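Local coordinates for possible exported protein (Mycobacterium tuberculosis, PDB 3MAY), which binds heme and delivers it to the membrane proteins MmpL3 and MmpL11 as part of a heme-iron acquisition system, drawing on free heme or host hemoglobin, at residues A8-V11 with A12-V15; N59-V62 with A63-H67. All blocks are in the same frame, centred on the assembly; numbering follows the deposited sequence.

Contact 1. Residues A8-V11 with A12-V15; sequences ASEV and ARTV
E10 and R13 meet one helical turn apart in a salt bridge, with E10 OE1 2.9 Å from R13 NH1. The carboxylate oxygen comes in at the edge of the guanidinium, close to its plane, and is approached nearly head-on along its own C-O bond; the two planes are turned 65° against each other, and OE1 is the oxygen that meets NH1. A bend at chi2 (-48°) in E10 carries its carboxylate forward to R13, while R13 reaches across with its chain extended from CG to NE, laying CD 3.5 Å from E10 OE1.

The carbonyl of E10 is gripped twice by T14: the backbone N bonds to E10 O at 2.9 Å, and T14 OG1 donates to the same oxygen at 2.8 Å. These two donors arrive from opposite faces of the carbonyl plane. T14 OG1 can reach back because it sits beside its own backbone N (chi1 -59°). A12 N to A8 O, R13 N to S9 O and V15 N to V11 O are the ordinary i to i-4 bonds of the same helix.

Further out, R13 NE makes a salt bridge to D24 of the second subunit, S9 OG bonds to N33 of that subunit, and A12 packs on A19 of that subunit. On another side V11 and T14 touch L76 of helix 71-80. These are the first turns of helix 8-27, carrying an i to i+3 ion pair and a threonine bonded back to the i-4 carbonyl, packed between helix 71-80 and a second subunit in the all-helical haemophore (heme-binding) part of a longer secreted protein.

Contact 2. Residues N59-V62 with A63-H67; sequences NPKV and ASDLH
D65 OD2 has two partners: K61 NZ bonds to it at 2.6 Å in a salt bridge, and the hydroxyl of Y25, on helix 8-27, is hydrogen-bonded to the same oxygen. The ammonium uses the syn lone pair of OD2, on the side of the other carboxylate oxygen, so K61 NZ also comes within 3.4 Å of D65 OD1, though OD2 is clearly the bonded oxygen. To get there the lysine chain first leaves the helix and then folds back through bends at chi2 and chi4, its CE ending 3.8 Å from D65 OD2. D65 meets it halfway, its CG placed beside its own backbone N (chi1 -77°) and therefore leaning back over the preceding turn. Beneath the ion pair, D65 N bonds to K61 O at 2.8 Å, so the same two residues are joined by backbone and side chain alike.

A different face of the helix is apolar. V62 and L66 lie side by side and point the same way, V62 CG2 being the branch that faces L66 CD1. L66 N closes this turn on V62 O at 2.9 Å, and S64 N does the same on P60 O at 2.9 Å. V62 packs against H55 and F56 of helix 46-57 and against T32, while L66 touches F56 and M36 of helix 30-41.

N59 occupies the N-cap position, but its side chain turns back to bond the carbonyl of H55. Y25 is probably the axial ligand of the heme iron, and H55 probably also contacts heme, so this turn abuts the likely heme site. D65 bonds the hydroxyl of Y25 and would be a second-shell residue if Y25 ligates the iron; the lysine charge beside OD2 probably favours an ionised carboxylate, which could then polarise that hydroxyl.

From the N terminus, contact 1 comes first, in the opening turns of helix 8-27, and contact 2 follows much later at the start of helix 60-69. Each lies within one helix and closes only a local turn; they run in series, neither nested nor crossing. Their centres stand 24 Å apart on opposite sides of the chain's centre, and their nearest atoms are about 11 Å apart. Helix 8-27 links them: contact 1 sits near its beginning, against helix 71-80 and the second subunit, whereas Y25 near its far end meets contact 2, which also packs on helices 30-41 and 46-57.

Contact 1. Residues A8-V11 with A12-V15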
loop_
_atom_site.group_PDB
_atom_site.type_symbol
_atom_site.label_atom_id
_atom_site.label_comp_id
_atom_site.label_asym_id
_atom_site.label_seq_id
_atom_site.Cartn_x
_atom_site.Cartn_y
_atom_site.Cartn_z
ATOM N N ALA C 8 0.873 8.538 21.202
ATOM C CA ALA C 8 1.792 8.318 20.072
ATOM C C ALA C 8 3.201 7.934 20.508
ATOM O O ALA C 8 3.853 7.125 19.830
ATOM C CB ALA C 8 1.869 9.557 19.162
ATOM N N SER C 9 3.686 8.494 21.626
ATOM C CA SER C 9 5.044 8.098 22.092
ATOM C C SER C 9 5.018 6.624 22.340
ATOM O O SER C 9 5.884 5.923 21.939
ATOM C CB SER C 9 5.485 8.824 23.341
ATOM O OG SER C 9 4.423 8.897 24.243
ATOM N N GLU C 10 3.956 6.128 22.945
ATOM C CA GLU C 10 3.891 4.694 23.265
ATOM C C GLU C 10 3.726 3.806 22.054
ATOM O O GLU C 10 4.318 2.727 21.949
ATOM C CB GLU C 10 2.879 4.419 24.382
ATOM C CG GLU C 10 3.412 4.825 25.817
ATOM C CD GLU C 10 4.856 4.285 26.115
ATOM O OE1 GLU C 10 5.777 5.077 26.478
ATOM O OE2 GLU C 10 5.083 3.066 25.947
ATOM N N VAL C 11 2.981 4.243 21.073
ATOM C CA VAL C 11 2.897 3.398 19.904
ATOM C C VAL C 11 4.171 3.406 19.119
ATOM O O VAL C 11 4.598 2.354 18.740
ATOM C CB VAL C 11 1.710 3.726 19.009
ATOM C CG1 VAL C 11 0.549 4.323 19.875
ATOM C CG2 VAL C 11 2.162 4.610 17.849
ATOM N N ALA C 12 4.813 4.557 18.948
ATOM C CA ALA C 12 6.157 4.605 18.377
ATOM C C ALA C 12 7.095 3.642 19.099
ATOM O O ALA C 12 7.829 2.901 18.439
ATOM C CB ALA C 12 6.722 6.008 18.442
ATOM N N ARG C 13 7.059 3.620 20.435
ATOM C CA ARG C 13 8.010 2.788 21.156
ATOM C C ARG C 13 7.671 1.342 20.898
ATOM O O ARG C 13 8.554 0.567 20.512
ATOM C CB ARG C 13 8.052 3.095 22.651
ATOM C CG ARG C 13 8.960 4.321 22.968
ATOM C CD ARG C 13 8.587 4.912 24.337
ATOM N NE ARG C 13 9.607 5.815 24.854
ATOM C CZ ARG C 13 9.507 6.423 26.031
ATOM N NH1 ARG C 13 8.420 6.205 26.831
ATOM N NH2 ARG C 13 10.477 7.242 26.400
ATOM N N THR C 14 6.383 1.007 20.983
ATOM C CA THR C 14 5.956 -0.341 20.686
ATOM C C THR C 14 6.382 -0.752 19.281
ATOM O O THR C 14 6.956 -1.860 19.067
ATOM C CB THR C 14 4.453 -0.456 20.819
ATOM O OG1 THR C 14 4.070 -0.094 22.174
ATOM C CG2 THR C 14 3.987 -1.892 20.463
ATOM N N VAL C 15 6.129 0.129 18.312
ATOM C CA VAL C 15 6.484 -0.176 16.925
ATOM C C VAL C 15 7.987 -0.475 16.907
ATOM O O VAL C 15 8.487 -1.299 16.128
ATOM C CB VAL C 15 6.180 1.037 15.980
ATOM C CG1 VAL C 15 6.874 0.926 14.629
ATOM C CG2 VAL C 15 4.767 1.192 15.806
#

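Contact 2. Residues N59-V62 with A63-H67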
loop_
_atom_site.group_PDB
_atom_site.type_symbol
_atom_site.label_atom_id
_atom_site.label_comp_id
_atom_site.label_asym_id
_atom_site.label_seq_id
_atom_site.Cartn_x
_atom_site.Cartn_y
_atom_site.Cartn_z
ATOM N N ASN C 59 6.382 -23.130 5.636
ATOM C CA ASN C 59 6.926 -22.796 6.937
ATOM C C ASN C 59 5.884 -22.054 7.755
ATOM O O ASN C 59 6.037 -20.877 7.983
ATOM C CB ASN C 59 8.181 -21.937 6.762
ATOM C CG ASN C 59 9.273 -22.648 5.979
ATOM O OD1 ASN C 59 9.809 -23.653 6.432
ATOM N ND2 ASN C 59 9.588 -22.155 4.801
ATOM N N PRO C 60 4.813 -22.750 8.188
ATOM C CA PRO C 60 3.744 -22.158 9.016
ATOM C C PRO C 60 4.237 -21.646 10.390
ATOM O O PRO C 60 3.640 -20.735 10.968
ATOM C CB PRO C 60 2.725 -23.305 9.188
ATOM C CG PRO C 60 3.481 -24.613 8.850
ATOM C CD PRO C 60 4.610 -24.193 7.905
ATOM N N LYS C 61 5.314 -22.240 10.883
ATOM C CA LYS C 61 6.099 -21.736 11.982
ATOM C C LYS C 61 6.498 -20.293 11.712
ATOM O O LYS C 61 6.325 -19.412 12.597
ATOM C CB LYS C 61 7.370 -22.565 12.125
ATOM C CG LYS C 61 7.804 -22.709 13.541
ATOM C CD LYS C 61 9.333 -22.623 13.704
ATOM C CE LYS C 61 9.711 -22.352 15.236
ATOM N NZ LYS C 61 10.016 -20.897 15.401
ATOM N N VAL C 62 6.981 -20.003 10.496
ATOM C CA VAL C 62 7.299 -18.591 10.222
ATOM C C VAL C 62 6.112 -17.691 10.351
ATOM O O VAL C 62 6.240 -16.634 10.991
ATOM C CB VAL C 62 8.256 -18.257 9.040
ATOM C CG1 VAL C 62 8.386 -19.343 8.081
ATOM C CG2 VAL C 62 7.922 -16.951 8.354
ATOM N N ALA C 63 4.936 -18.109 9.862
ATOM C CA ALA C 63 3.755 -17.176 9.931
ATOM C C ALA C 63 3.246 -17.000 11.342
ATOM O O ALA C 63 2.868 -15.900 11.767
ATOM C CB ALA C 63 2.612 -17.588 9.050
ATOM N N SER C 64 3.253 -18.099 12.079
ATOM C CA SER C 64 2.927 -18.094 13.492
ATOM C C SER C 64 3.927 -17.246 14.342
ATOM O O SER C 64 3.519 -16.567 15.291
ATOM C CB SER C 64 2.823 -19.553 13.908
ATOM O OG SER C 64 3.128 -19.721 15.245
ATOM N N ASP C 65 5.221 -17.254 13.972
ATOM C CA ASP C 65 6.250 -16.437 14.685
ATOM C C ASP C 65 6.067 -14.956 14.363
ATOM O O ASP C 65 6.125 -14.097 15.210
ATOM C CB ASP C 65 7.684 -16.856 14.282
ATOM C CG ASP C 65 8.150 -18.144 14.943
ATOM O OD1 ASP C 65 7.518 -18.656 15.923
ATOM O OD2 ASP C 65 9.184 -18.667 14.455
ATOM N N LEU C 66 5.861 -14.680 13.093
ATOM C CA LEU C 66 5.634 -13.336 12.661
ATOM C C LEU C 66 4.441 -12.766 13.383
ATOM O O LEU C 66 4.570 -11.733 14.046
ATOM C CB LEU C 66 5.537 -13.264 11.140
ATOM C CG LEU C 66 6.955 -13.364 10.533
ATOM C CD1 LEU C 66 7.002 -13.940 9.128
ATOM C CD2 LEU C 66 7.655 -12.004 10.556
ATOM N N HIS C 67 3.317 -13.487 13.358
ATOM C CA HIS C 67 2.168 -13.158 14.217
ATOM C C HIS C 67 2.532 -12.840 15.682
ATOM O O HIS C 67 2.062 -11.855 16.230
ATOM C CB HIS C 67 1.118 -14.278 14.183
ATOM C CG HIS C 67 -0.159 -13.914 14.866
ATOM N ND1 HIS C 67 -1.083 -13.056 14.299
ATOM C CD2 HIS C 67 -0.651 -14.248 16.082
ATOM C CE1 HIS C 67 -2.097 -12.895 15.134
ATOM N NE2 HIS C 67 -1.859 -13.603 16.227
#